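Local structure of signal recognition 54 kDa protein (Pyrococcus furiosus, 3DM5) at residues A[103-108]-A[114-119]; A[92-97]-A[215-220]; A[132-137]-A[173-178]; A[166-171]-A[204-209]. The protein is an SRP54-family protein that joins a helical bundle and a P-loop domain, here holding guanosine-5'-diphosphate, to a helical C-terminal domain. All coordinates share one frame; numbering follows the deposited sequence.

Contact 1: residues A[103-108]-A[114-119]. With GDP (guanosine-5'-diphosphate), chain J.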
loop_
_atom_site.group_PDB
_atom_site.type_symbol
_atom_site.label_atom_id
_atom_site.label_comp_id
_atom_site.label_asym_id
_atom_site.label_seq_id
_atom_site.Cartn_x
_atom_site.Cartn_y
_atom_site.Cartn_z
ATOM N N LEU A 103 -0.693 43.484 3.415
ATOM C CA LEU A 103 -1.164 42.136 3.730
ATOM C C LEU A 103 -0.505 41.704 5.019
ATOM O O LEU A 103 0.734 41.703 5.135
ATOM C CB LEU A 103 -0.837 41.164 2.593
ATOM C CG LEU A 103 -1.313 41.595 1.198
ATOM C CD1 LEU A 103 -0.902 40.578 0.147
ATOM C CD2 LEU A 103 -2.814 41.842 1.182
ATOM N N LEU A 104 -1.327 41.360 5.999
ATOM C CA LEU A 104 -0.809 41.001 7.308
ATOM C C LEU A 104 -0.911 39.490 7.481
ATOM O O LEU A 104 -2.003 38.924 7.397
ATOM C CB LEU A 104 -1.563 41.762 8.415
ATOM C CG LEU A 104 -1.345 41.339 9.870
ATOM C CD1 LEU A 104 0.052 41.720 10.323
ATOM C CD2 LEU A 104 -2.398 41.985 10.756
ATOM N N MET A 105 0.234 38.838 7.699
ATOM C CA MET A 105 0.287 37.371 7.764
ATOM C C MET A 105 0.432 36.854 9.189
ATOM O O MET A 105 1.333 37.257 9.913
ATOM C CB MET A 105 1.438 36.843 6.921
ATOM C CG MET A 105 1.579 37.577 5.608
ATOM S SD MET A 105 0.290 37.127 4.456
ATOM C CE MET A 105 0.851 35.473 4.015
ATOM N N VAL A 106 -0.460 35.949 9.580
ATOM C CA VAL A 106 -0.450 35.382 10.924
ATOM C C VAL A 106 -0.425 33.858 10.822
ATOM O O VAL A 106 -0.813 33.296 9.797
ATOM C CB VAL A 106 -1.667 35.911 11.778
ATOM C CG1 VAL A 106 -1.536 37.385 11.968
ATOM C CG2 VAL A 106 -2.950 35.654 11.083
ATOM N N GLY A 107 0.060 33.193 11.867
ATOM C CA GLY A 107 0.187 31.743 11.861
ATOM C C GLY A 107 1.079 31.202 12.961
ATOM O O GLY A 107 1.976 31.882 13.449
ATOM N N ILE A 108 0.855 29.956 13.343
ATOM C CA ILE A 108 1.648 29.381 14.419
ATOM C C ILE A 108 2.936 28.767 13.885
ATOM O O ILE A 108 3.083 28.603 12.672
ATOM C CB ILE A 108 0.834 28.368 15.242
ATOM C CG1 ILE A 108 0.873 26.980 14.627
ATOM C CG2 ILE A 108 -0.602 28.800 15.333
ATOM C CD1 ILE A 108 -0.336 26.191 15.036
ATOM N N THR A 114 6.511 31.791 7.444
ATOM C CA THR A 114 7.688 32.468 6.907
ATOM C C THR A 114 7.808 32.190 5.397
ATOM O O THR A 114 7.849 33.128 4.576
ATOM C CB THR A 114 9.005 32.040 7.602
ATOM O OG1 THR A 114 8.836 31.979 9.023
ATOM C CG2 THR A 114 10.092 33.018 7.292
ATOM N N THR A 115 7.851 30.901 5.038
ATOM C CA THR A 115 7.977 30.493 3.638
ATOM C C THR A 115 6.847 31.057 2.778
ATOM O O THR A 115 7.074 31.594 1.691
ATOM C CB THR A 115 7.980 28.950 3.490
ATOM O OG1 THR A 115 8.935 28.374 4.395
ATOM C CG2 THR A 115 8.336 28.560 2.068
ATOM N N THR A 116 5.615 30.919 3.253
ATOM C CA THR A 116 4.499 31.487 2.524
ATOM C C THR A 116 4.647 33.011 2.308
ATOM O O THR A 116 4.174 33.547 1.306
ATOM C CB THR A 116 3.166 31.156 3.199
ATOM O OG1 THR A 116 3.118 29.758 3.502
ATOM C CG2 THR A 116 1.984 31.548 2.300
ATOM N N VAL A 117 5.321 33.703 3.217
ATOM C CA VAL A 117 5.441 35.147 3.071
ATOM C C VAL A 117 6.288 35.407 1.834
ATOM O O VAL A 117 5.966 36.286 1.035
ATOM C CB VAL A 117 6.039 35.822 4.333
ATOM C CG1 VAL A 117 6.583 37.216 4.033
ATOM C CG2 VAL A 117 5.005 35.852 5.449
ATOM N N ALA A 118 7.344 34.615 1.662
ATOM C CA ALA A 118 8.241 34.734 0.499
ATOM C C ALA A 118 7.552 34.353 -0.795
ATOM O O ALA A 118 7.722 35.022 -1.816
ATOM C CB ALA A 118 9.495 33.890 0.686
ATOM N N LYS A 119 6.780 33.267 -0.746
ATOM C CA LYS A 119 6.053 32.792 -1.904
ATOM C C LYS A 119 5.100 33.844 -2.438
ATOM O O LYS A 119 5.036 34.088 -3.656
ATOM C CB LYS A 119 5.277 31.508 -1.572
ATOM C CG LYS A 119 6.150 30.290 -1.295
ATOM C CD LYS A 119 5.273 29.131 -0.911
ATOM C CE LYS A 119 6.046 27.863 -0.604
ATOM N NZ LYS A 119 5.070 26.725 -0.547
HETATM P PB GDP J . 7.253 28.737 10.152
HETATM O O1B GDP J . 5.991 27.980 9.915
HETATM O O2B GDP J . 7.629 28.590 11.606
HETATM O O3B GDP J . 7.052 30.185 9.780
HETATM O O3A GDP J . 8.506 28.067 9.389
HETATM P PA GDP J . 8.634 27.712 7.828
HETATM O O1A GDP J . 10.056 27.403 7.465
HETATM O O2A GDP J . 8.100 28.802 6.943
HETATM O "O5'" GDP J . 7.789 26.347 7.731
HETATM C "C5'" GDP J . 8.302 25.229 8.445
HETATM C "C4'" GDP J . 8.547 24.044 7.507
HETATM O "O4'" GDP J . 7.435 23.760 6.626
HETATM C "C3'" GDP J . 9.760 24.282 6.626
HETATM O "O3'" GDP J . 10.497 23.056 6.658
HETATM C "C2'" GDP J . 9.174 24.557 5.253
HETATM O "O2'" GDP J . 9.985 24.073 4.208
HETATM C "C1'" GDP J . 7.916 23.725 5.270
HETATM N N9 GDP J . 6.864 24.201 4.358
HETATM C C8 GDP J . 6.246 25.394 4.328
HETATM N N7 GDP J . 5.295 25.413 3.354
HETATM C C5 GDP J . 5.296 24.201 2.766
HETATM C C6 GDP J . 4.564 23.512 1.670
HETATM O O6 GDP J . 3.645 24.071 1.025
HETATM N N1 GDP J . 4.916 22.252 1.387
HETATM C C2 GDP J . 5.880 21.597 2.057
HETATM N N2 GDP J . 6.167 20.325 1.710
HETATM N N3 GDP J . 6.581 22.151 3.065
HETATM C C4 GDP J . 6.335 23.418 3.442
#

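Contact 2: residues A[92-97]-A[215-220]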
loop_
_atom_site.group_PDB
_atom_site.type_symbol
_atom_site.label_atom_id
_atom_site.label_comp_id
_atom_site.label_asym_id
_atom_site.label_seq_id
_atom_site.Cartn_x
_atom_site.Cartn_y
_atom_site.Cartn_z
ATOM N N LYS A 92 -12.112 33.884 -4.780
ATOM C CA LYS A 92 -12.198 35.203 -4.162
ATOM C C LYS A 92 -10.787 35.746 -4.134
ATOM O O LYS A 92 -10.088 35.578 -3.139
ATOM C CB LYS A 92 -12.733 35.114 -2.731
ATOM C CG LYS A 92 -14.077 34.420 -2.589
ATOM C CD LYS A 92 -15.242 35.383 -2.778
ATOM C CE LYS A 92 -16.500 34.863 -2.090
ATOM N NZ LYS A 92 -16.804 33.433 -2.430
ATOM N N PRO A 93 -10.354 36.377 -5.235
ATOM C CA PRO A 93 -8.974 36.863 -5.358
ATOM C C PRO A 93 -8.645 37.912 -4.320
ATOM O O PRO A 93 -9.534 38.402 -3.638
ATOM C CB PRO A 93 -8.949 37.492 -6.756
ATOM C CG PRO A 93 -10.399 37.701 -7.114
ATOM C CD PRO A 93 -11.106 36.549 -6.486
ATOM N N ILE A 94 -7.367 38.235 -4.187
ATOM C CA ILE A 94 -6.939 39.371 -3.388
ATOM C C ILE A 94 -6.947 40.583 -4.290
ATOM O O ILE A 94 -6.265 40.587 -5.308
ATOM C CB ILE A 94 -5.487 39.204 -2.900
ATOM C CG1 ILE A 94 -5.398 38.196 -1.756
ATOM C CG2 ILE A 94 -4.917 40.544 -2.457
ATOM C CD1 ILE A 94 -3.964 37.973 -1.286
ATOM N N GLU A 95 -7.703 41.611 -3.917
ATOM C CA GLU A 95 -7.716 42.863 -4.672
ATOM C C GLU A 95 -6.554 43.785 -4.322
ATOM O O GLU A 95 -6.319 44.089 -3.159
ATOM C CB GLU A 95 -9.031 43.576 -4.444
ATOM C CG GLU A 95 -10.217 42.768 -4.949
ATOM C CD GLU A 95 -11.553 43.283 -4.424
ATOM O OE1 GLU A 95 -11.564 44.305 -3.696
ATOM O OE2 GLU A 95 -12.593 42.664 -4.742
ATOM N N ILE A 96 -5.818 44.212 -5.336
ATOM C CA ILE A 96 -4.797 45.234 -5.164
ATOM C C ILE A 96 -5.337 46.545 -5.745
ATOM O O ILE A 96 -5.284 46.764 -6.946
ATOM C CB ILE A 96 -3.498 44.842 -5.890
ATOM C CG1 ILE A 96 -3.167 43.373 -5.626
ATOM C CG2 ILE A 96 -2.329 45.747 -5.482
ATOM C CD1 ILE A 96 -2.636 43.086 -4.214
ATOM N N LYS A 97 -5.897 47.392 -4.890
ATOM C CA LYS A 97 -6.426 48.686 -5.321
ATOM C C LYS A 97 -5.692 49.810 -4.592
ATOM O O LYS A 97 -5.077 50.662 -5.220
ATOM C CB LYS A 97 -7.942 48.787 -5.081
ATOM N N GLU A 215 -5.716 43.422 4.320
ATOM C CA GLU A 215 -6.159 42.052 4.514
ATOM C C GLU A 215 -5.339 41.329 5.574
ATOM O O GLU A 215 -4.144 41.573 5.727
ATOM C CB GLU A 215 -6.109 41.290 3.188
ATOM C CG GLU A 215 -6.899 40.023 3.185
ATOM C CD GLU A 215 -7.350 39.613 1.788
ATOM O OE1 GLU A 215 -7.626 40.507 0.952
ATOM O OE2 GLU A 215 -7.440 38.395 1.530
ATOM N N VAL A 216 -5.990 40.440 6.311
ATOM C CA VAL A 216 -5.273 39.632 7.273
ATOM C C VAL A 216 -5.344 38.182 6.808
ATOM O O VAL A 216 -6.424 37.672 6.541
ATOM C CB VAL A 216 -5.830 39.812 8.681
ATOM C CG1 VAL A 216 -5.173 38.860 9.650
ATOM C CG2 VAL A 216 -5.611 41.238 9.124
ATOM N N ILE A 217 -4.186 37.543 6.663
ATOM C CA ILE A 217 -4.116 36.208 6.068
ATOM C C ILE A 217 -3.540 35.229 7.061
ATOM O O ILE A 217 -2.393 35.363 7.491
ATOM C CB ILE A 217 -3.241 36.170 4.816
ATOM C CG1 ILE A 217 -3.791 37.085 3.734
ATOM C CG2 ILE A 217 -3.182 34.776 4.270
ATOM C CD1 ILE A 217 -2.884 37.180 2.520
ATOM N N LEU A 218 -4.366 34.260 7.446
ATOM C CA LEU A 218 -3.966 33.195 8.354
ATOM C C LEU A 218 -3.429 32.023 7.530
ATOM O O LEU A 218 -4.056 31.578 6.562
ATOM C CB LEU A 218 -5.151 32.749 9.208
ATOM C CG LEU A 218 -4.827 31.513 10.059
ATOM C CD1 LEU A 218 -3.633 31.817 10.981
ATOM C CD2 LEU A 218 -6.047 31.006 10.828
ATOM N N VAL A 219 -2.248 31.556 7.904
ATOM C CA VAL A 219 -1.567 30.469 7.212
ATOM C C VAL A 219 -1.766 29.183 8.008
ATOM O O VAL A 219 -1.331 29.077 9.138
ATOM C CB VAL A 219 -0.078 30.801 7.053
ATOM C CG1 VAL A 219 0.675 29.622 6.474
ATOM C CG2 VAL A 219 0.079 32.028 6.169
ATOM N N ILE A 220 -2.489 28.232 7.433
ATOM C CA ILE A 220 -2.796 26.975 8.111
ATOM C C ILE A 220 -2.058 25.811 7.462
ATOM O O ILE A 220 -2.081 25.643 6.238
ATOM C CB ILE A 220 -4.306 26.641 8.063
ATOM C CG1 ILE A 220 -5.141 27.805 8.581
ATOM C CG2 ILE A 220 -4.613 25.398 8.881
ATOM C CD1 ILE A 220 -6.603 27.466 8.689
#

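Contact 3: residues A[132-137]-A[173-178]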
loop_
_atom_site.group_PDB
_atom_site.type_symbol
_atom_site.label_atom_id
_atom_site.label_comp_id
_atom_site.label_asym_id
_atom_site.label_seq_id
_atom_site.Cartn_x
_atom_site.Cartn_y
_atom_site.Cartn_z
ATOM N N GLY A 132 7.610 44.932 -0.829
ATOM C CA GLY A 132 8.447 44.927 0.349
ATOM C C GLY A 132 7.858 43.993 1.390
ATOM O O GLY A 132 6.642 43.930 1.558
ATOM N N VAL A 133 8.706 43.245 2.079
ATOM C CA VAL A 133 8.228 42.462 3.195
ATOM C C VAL A 133 8.808 43.051 4.450
ATOM O O VAL A 133 9.936 43.547 4.467
ATOM C CB VAL A 133 8.535 40.908 3.088
ATOM C CG1 VAL A 133 8.784 40.483 1.645
ATOM C CG2 VAL A 133 9.697 40.504 3.989
ATOM N N VAL A 134 8.009 42.996 5.500
ATOM C CA VAL A 134 8.380 43.505 6.800
ATOM C C VAL A 134 8.345 42.323 7.725
ATOM O O VAL A 134 7.299 41.702 7.890
ATOM C CB VAL A 134 7.337 44.522 7.312
ATOM C CG1 VAL A 134 7.577 44.864 8.802
ATOM C CG2 VAL A 134 7.352 45.754 6.450
ATOM N N CYS A 135 9.474 42.011 8.338
ATOM C CA CYS A 135 9.532 40.895 9.265
ATOM C C CYS A 135 9.403 41.373 10.713
ATOM O O CYS A 135 10.377 41.833 11.307
ATOM C CB CYS A 135 10.833 40.129 9.072
ATOM S SG CYS A 135 11.173 38.905 10.337
ATOM N N SER A 136 8.202 41.271 11.276
ATOM C CA SER A 136 8.005 41.666 12.661
ATOM C C SER A 136 7.893 40.448 13.572
ATOM O O SER A 136 7.254 40.498 14.617
ATOM C CB SER A 136 6.784 42.587 12.805
ATOM O OG SER A 136 5.580 41.933 12.454
ATOM N N ASP A 137 8.523 39.352 13.153
ATOM C CA ASP A 137 8.498 38.084 13.888
ATOM C C ASP A 137 9.556 38.096 14.975
ATOM O O ASP A 137 10.702 37.699 14.747
ATOM C CB ASP A 137 8.732 36.896 12.939
ATOM C CG ASP A 137 8.413 35.537 13.580
ATOM O OD1 ASP A 137 8.167 35.485 14.797
ATOM O OD2 ASP A 137 8.408 34.511 12.852
ATOM N N GLU A 173 7.268 50.436 12.284
ATOM C CA GLU A 173 8.503 50.960 11.697
ATOM C C GLU A 173 8.720 50.380 10.294
ATOM O O GLU A 173 9.120 51.090 9.367
ATOM C CB GLU A 173 9.724 50.608 12.543
ATOM C CG GLU A 173 9.683 51.028 13.981
ATOM C CD GLU A 173 10.836 50.431 14.776
ATOM O OE1 GLU A 173 11.884 50.095 14.163
ATOM O OE2 GLU A 173 10.687 50.294 16.013
ATOM N N GLY A 174 8.476 49.077 10.153
ATOM C CA GLY A 174 8.719 48.397 8.900
ATOM C C GLY A 174 7.814 48.936 7.820
ATOM O O GLY A 174 8.264 49.316 6.740
ATOM N N VAL A 175 6.525 48.987 8.117
ATOM C CA VAL A 175 5.564 49.417 7.119
ATOM C C VAL A 175 5.899 50.835 6.642
ATOM O O VAL A 175 5.870 51.127 5.447
ATOM C CB VAL A 175 4.127 49.330 7.674
ATOM C CG1 VAL A 175 3.148 50.023 6.758
ATOM C CG2 VAL A 175 3.737 47.877 7.874
ATOM N N ASP A 176 6.244 51.711 7.578
ATOM C CA ASP A 176 6.555 53.097 7.231
ATOM C C ASP A 176 7.815 53.182 6.381
ATOM O O ASP A 176 7.857 53.908 5.384
ATOM C CB ASP A 176 6.653 53.961 8.495
ATOM C CG ASP A 176 5.300 54.117 9.191
ATOM O OD1 ASP A 176 4.265 53.896 8.513
ATOM O OD2 ASP A 176 5.262 54.443 10.402
ATOM N N TYR A 177 8.827 52.412 6.760
ATOM C CA TYR A 177 10.051 52.335 5.977
ATOM C C TYR A 177 9.826 51.814 4.558
ATOM O O TYR A 177 10.111 52.520 3.598
ATOM C CB TYR A 177 11.125 51.508 6.693
ATOM C CG TYR A 177 12.479 51.588 6.025
ATOM C CD1 TYR A 177 13.438 52.495 6.460
ATOM C CD2 TYR A 177 12.799 50.760 4.954
ATOM C CE1 TYR A 177 14.676 52.567 5.848
ATOM C CE2 TYR A 177 14.033 50.831 4.338
ATOM C CZ TYR A 177 14.965 51.735 4.788
ATOM O OH TYR A 177 16.192 51.798 4.167
ATOM N N PHE A 178 9.328 50.585 4.420
ATOM C CA PHE A 178 9.112 50.031 3.088
ATOM C C PHE A 178 8.127 50.929 2.307
ATOM O O PHE A 178 8.225 51.047 1.082
ATOM C CB PHE A 178 8.680 48.554 3.121
#

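Contact 4: residues A[166-171]-A[204-209]. With SO4 (sulfate ion), chain H.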
loop_
_atom_site.group_PDB
_atom_site.type_symbol
_atom_site.label_atom_id
_atom_site.label_comp_id
_atom_site.label_asym_id
_atom_site.label_seq_id
_atom_site.Cartn_x
_atom_site.Cartn_y
_atom_site.Cartn_z
ATOM N N ASP A 166 9.818 44.816 20.459
ATOM C CA ASP A 166 8.421 45.228 20.473
ATOM C C ASP A 166 7.800 44.851 19.129
ATOM O O ASP A 166 8.217 45.350 18.079
ATOM C CB ASP A 166 8.306 46.726 20.729
ATOM C CG ASP A 166 6.892 47.150 21.044
ATOM O OD1 ASP A 166 6.010 46.263 21.162
ATOM O OD2 ASP A 166 6.664 48.372 21.176
ATOM N N ALA A 167 6.817 43.955 19.158
ATOM C CA ALA A 167 6.294 43.374 17.924
ATOM C C ALA A 167 5.526 44.392 17.099
ATOM O O ALA A 167 5.771 44.541 15.900
ATOM C CB ALA A 167 5.423 42.184 18.232
ATOM N N ILE A 168 4.592 45.085 17.746
ATOM C CA ILE A 168 3.824 46.149 17.094
ATOM C C ILE A 168 4.725 47.333 16.660
ATOM O O ILE A 168 4.583 47.874 15.562
ATOM C CB ILE A 168 2.711 46.662 18.019
ATOM C CG1 ILE A 168 2.158 45.516 18.860
ATOM C CG2 ILE A 168 1.611 47.287 17.218
ATOM C CD1 ILE A 168 0.859 44.943 18.340
ATOM N N LYS A 169 5.654 47.737 17.511
ATOM C CA LYS A 169 6.587 48.763 17.097
ATOM C C LYS A 169 7.232 48.343 15.789
ATOM O O LYS A 169 7.265 49.115 14.824
ATOM C CB LYS A 169 7.660 48.987 18.158
ATOM C CG LYS A 169 7.495 50.253 18.983
ATOM C CD LYS A 169 8.774 50.517 19.789
ATOM C CE LYS A 169 10.030 50.147 18.979
ATOM N NZ LYS A 169 11.316 50.398 19.703
ATOM N N LEU A 170 7.734 47.108 15.764
ATOM C CA LEU A 170 8.496 46.585 14.633
ATOM C C LEU A 170 7.674 46.644 13.359
ATOM O O LEU A 170 8.130 47.110 12.319
ATOM C CB LEU A 170 8.884 45.137 14.895
ATOM C CG LEU A 170 10.359 44.792 14.788
ATOM C CD1 LEU A 170 10.507 43.294 14.724
ATOM C CD2 LEU A 170 11.001 45.476 13.600
ATOM N N ALA A 171 6.443 46.169 13.458
ATOM C CA ALA A 171 5.559 46.125 12.306
ATOM C C ALA A 171 5.246 47.517 11.756
ATOM O O ALA A 171 5.122 47.697 10.545
ATOM C CB ALA A 171 4.263 45.328 12.634
ATOM N N MET A 204 -3.043 39.627 17.096
ATOM C CA MET A 204 -3.336 40.006 15.718
ATOM C C MET A 204 -4.328 41.164 15.670
ATOM O O MET A 204 -4.212 42.037 14.810
ATOM C CB MET A 204 -3.801 38.836 14.844
ATOM C CG MET A 204 -5.256 38.513 14.992
ATOM S SD MET A 204 -6.043 38.231 13.413
ATOM C CE MET A 204 -6.663 39.867 13.050
ATOM N N LYS A 205 -5.282 41.182 16.601
ATOM C CA LYS A 205 -6.246 42.277 16.662
ATOM C C LYS A 205 -5.503 43.586 16.917
ATOM O O LYS A 205 -5.746 44.587 16.239
ATOM C CB LYS A 205 -7.350 42.017 17.692
ATOM C CG LYS A 205 -8.160 40.767 17.394
ATOM C CD LYS A 205 -9.606 40.850 17.855
ATOM C CE LYS A 205 -9.796 40.214 19.224
ATOM N NZ LYS A 205 -11.158 39.605 19.385
ATOM N N GLN A 206 -4.546 43.550 17.842
ATOM C CA GLN A 206 -3.715 44.714 18.125
ATOM C C GLN A 206 -2.862 45.178 16.960
ATOM O O GLN A 206 -2.955 46.345 16.595
ATOM C CB GLN A 206 -2.870 44.486 19.363
ATOM C CG GLN A 206 -3.732 44.391 20.601
ATOM C CD GLN A 206 -2.968 43.973 21.836
ATOM O OE1 GLN A 206 -1.745 43.846 21.820
ATOM N NE2 GLN A 206 -3.695 43.752 22.919
ATOM N N ILE A 207 -2.044 44.294 16.377
ATOM C CA ILE A 207 -1.243 44.651 15.190
ATOM C C ILE A 207 -2.091 45.131 14.012
ATOM O O ILE A 207 -1.688 46.017 13.274
ATOM C CB ILE A 207 -0.387 43.484 14.658
ATOM C CG1 ILE A 207 0.400 42.827 15.777
ATOM C CG2 ILE A 207 0.600 43.972 13.606
ATOM C CD1 ILE A 207 1.276 41.688 15.314
ATOM N N SER A 208 -3.259 44.532 13.827
ATOM C CA SER A 208 -4.155 44.940 12.757
ATOM C C SER A 208 -4.731 46.352 12.993
ATOM O O SER A 208 -5.001 47.102 12.040
ATOM C CB SER A 208 -5.289 43.916 12.592
ATOM O OG SER A 208 -6.273 44.341 11.657
ATOM N N ASN A 209 -4.931 46.710 14.257
ATOM C CA ASN A 209 -5.501 48.013 14.562
ATOM C C ASN A 209 -4.459 49.098 14.315
ATOM O O ASN A 209 -4.731 50.166 13.770
ATOM C CB ASN A 209 -6.001 48.050 16.000
ATOM C CG ASN A 209 -7.293 47.255 16.195
ATOM O OD1 ASN A 209 -7.620 46.851 17.316
ATOM N ND2 ASN A 209 -8.030 47.033 15.107
HETATM S S SO4 H . -12.687 42.711 20.973
HETATM O O1 SO4 H . -12.656 43.969 20.235
HETATM O O2 SO4 H . -13.393 41.704 20.179
HETATM O O3 SO4 H . -11.311 42.280 21.236
HETATM O O4 SO4 H . -13.403 42.897 22.236
#

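Contact 1: residues A[103-108]-A[114-119]
M105, on strand 101-106, and V117, on helix 113-125, lie alongside each other with their ends pointing opposite ways, and the nearest approach is M105 CG to V117 CG2 at 3.8 Å. The first torsion of M105 (chi1 -41°) sets CG beside its own backbone N. Further bends at chi2 and chi3 fold the thioether back, and its end CE comes within 4.4 Å of T116 CG2. V117 offers a single branch, CG2, which also faces M105 CB, while the T116 hydroxyl is taken by the carbonyl of G112. I187 and I217 of the two adjoining strands touch the same methionine.

The arrangement is consistent with the strand-loop-helix unit of a P-loop (Walker A), as expected of this family, and the helix meets guanosine-5'-diphosphate at its beginning. T114 N donates a nearly straight bond to O3B of the ligand (169°), and T114 OG1 reaches the same oxygen at 2.6 Å. T115 repeats the scheme on the alpha phosphate: its N lies 2.8 Å from O2A of the ligand, and its OG1 also binds that atom. The chemistry is thus divided: between the two segments the contact is apolar, without a hydrogen bond, whereas paired amide and hydroxyl donors grip one oxygen of each phosphate.

Contact 2: residues A[92-97]-A[215-220]
I94 reaches from the connecting segment 92-97 to the first residues of strand 215-221, and two kinds of contact join them. The apolar one is end-on: I94 CD1 meets I217 CD1 at 4.0 Å, the two side chains pointing at each other tip to tip. Both isoleucines place CG1 beside their own backbone N and then run straight on (chi2 178° for I94, 175° for I217), which is what brings the terminal methyls together. I217 also lies on M105 and on S243 and I245, so the methyl of I94 joins a largely apolar layer on one face of the sheet.

The second kind sets an aliphatic chain against a carboxylate. I94 and E215 cross at a slant, with I94 CG1 3.9 Å from E215 OE2 and 4.2 Å from E215 OE1. E215 is extended, CG lying anti to the backbone N (chi1 -163°), and its charge is answered elsewhere: OE2 forms a salt bridge with K270 and a hydrogen bond with S243. K270 NZ is bonded to the P93 carbonyl as well, so one ammonium group ties segment 92-97 to the glutamate.

Polar links to the second subunit come from I96, whose N and O bind E385 and R397 of that other copy. No hydrogen bond passes directly between 92-97 and 215-220. A buried carboxylate can therefore sit against a hydrocarbon chain because its polar partners lie on strands 242-247 and 269-273, and K270 would be expected to favour the ionised form of the carboxylate.

Contact 3: residues A[132-137]-A[173-178]
V134 packs its two methyl groups against the backbone of helix 167-180 at G174. V134 CG2 lies 3.5 Å from G174 C, and V134 CG1 is 3.7 Å from G174 CA, so the forked end of the valine rests mainly on main-chain atoms. CG1 stands anti to the backbone N of V134 (chi1 169°), leaving CG2 on the N side, and together the branches meet G174 from CA to carbonyl carbon. V134 CG2 also comes near V175, 3.7 Å from its N and 4.4 Å from its CG2.

The close approach follows from G174 having no side chain: the CA atoms of V134 and G174 are only 5.3 Å apart. Just beyond, the carbonyl of G174 is engaged within the helix by F178 N, at 2.9 Å from G174 O.

Farther out, strand 131-135 is held in the sheet on both sides, V133 pairing with E157 and F159 while V134 pairs with I187. V133 turns from the helix toward L147 and L151 on the other face, whereas V175 adds V188 to the apolar layer around V134. The two segments thus meet through van der Waals contact, without a hydrogen bond, within the alpha/beta/alpha sandwich. Since the G174 carbonyl is already bonded to F178 N inside the helix, the methyls can press on this backbone without costing the carbonyl its hydrogen-bond partner.

Contact 4: residues A[166-171]-A[204-209]
Two helices lying side by side over one face of the P-loop domain's central sheet, 167-180 and 198-211, meet through I168 and I207. The short axial segments run roughly parallel, crossing at -33°, with a closest approach of 9.9 Å. I168 does most of the reaching: although its CB does not aim directly at the other helix, CG1 turns to the N side and carries CD1 to 3.4 Å from I207 CG1, the two side chains crossing on the slant. The same methyl lies 3.9 Å from Q206 CB, and so settles against the backbone and first side-chain atoms of Q206 and I207.

One helical turn on from I168, A171 CB meets the other branch of I207, CG2, at 4.0 Å. I207 is thereby held at two points, its ethyl arm by I168 and its methyl by A171, while L104 of strand 101-106 lies beneath it. A171 likewise touches S136.

On a side of helix 198-211 turned from helix 167-180, the bent chain of K205 brings NZ to 3.2 Å from O2 of a sulfate ion, probably left from the crystallisation liquor, with a weak second bond to O3. The interface between the two segments themselves holds no hydrogen bond or ion pair. Its chemistry is dispersion between branched aliphatic groups and an alanine, apolar toward the sheet and bordered by the exposed Q206 at the surface.

Overall arrangement
All four contacts draw on one mostly parallel sheet and the helices on its two faces. Contacts 1 and 2 share neighbouring strands, 101-106 and 215-221: L104 O to I217 N is 2.7 Å and L104 N to E215 O is 2.8 Å, both probable hydrogen bonds. Contacts 3 and 4 use the same helix, 167-180, and their centres lie 11 Å apart. Contact 4 covers the face opposite helix 113-125, with L104 CD1 4.0 Å from I207 CG2. Only contact 1 binds guanosine-5'-diphosphate; the I217 side chain of contact 2 is about 12 Å from that ligand. Contacts 2 and 3 do not touch, their nearest atoms being about 10 Å apart.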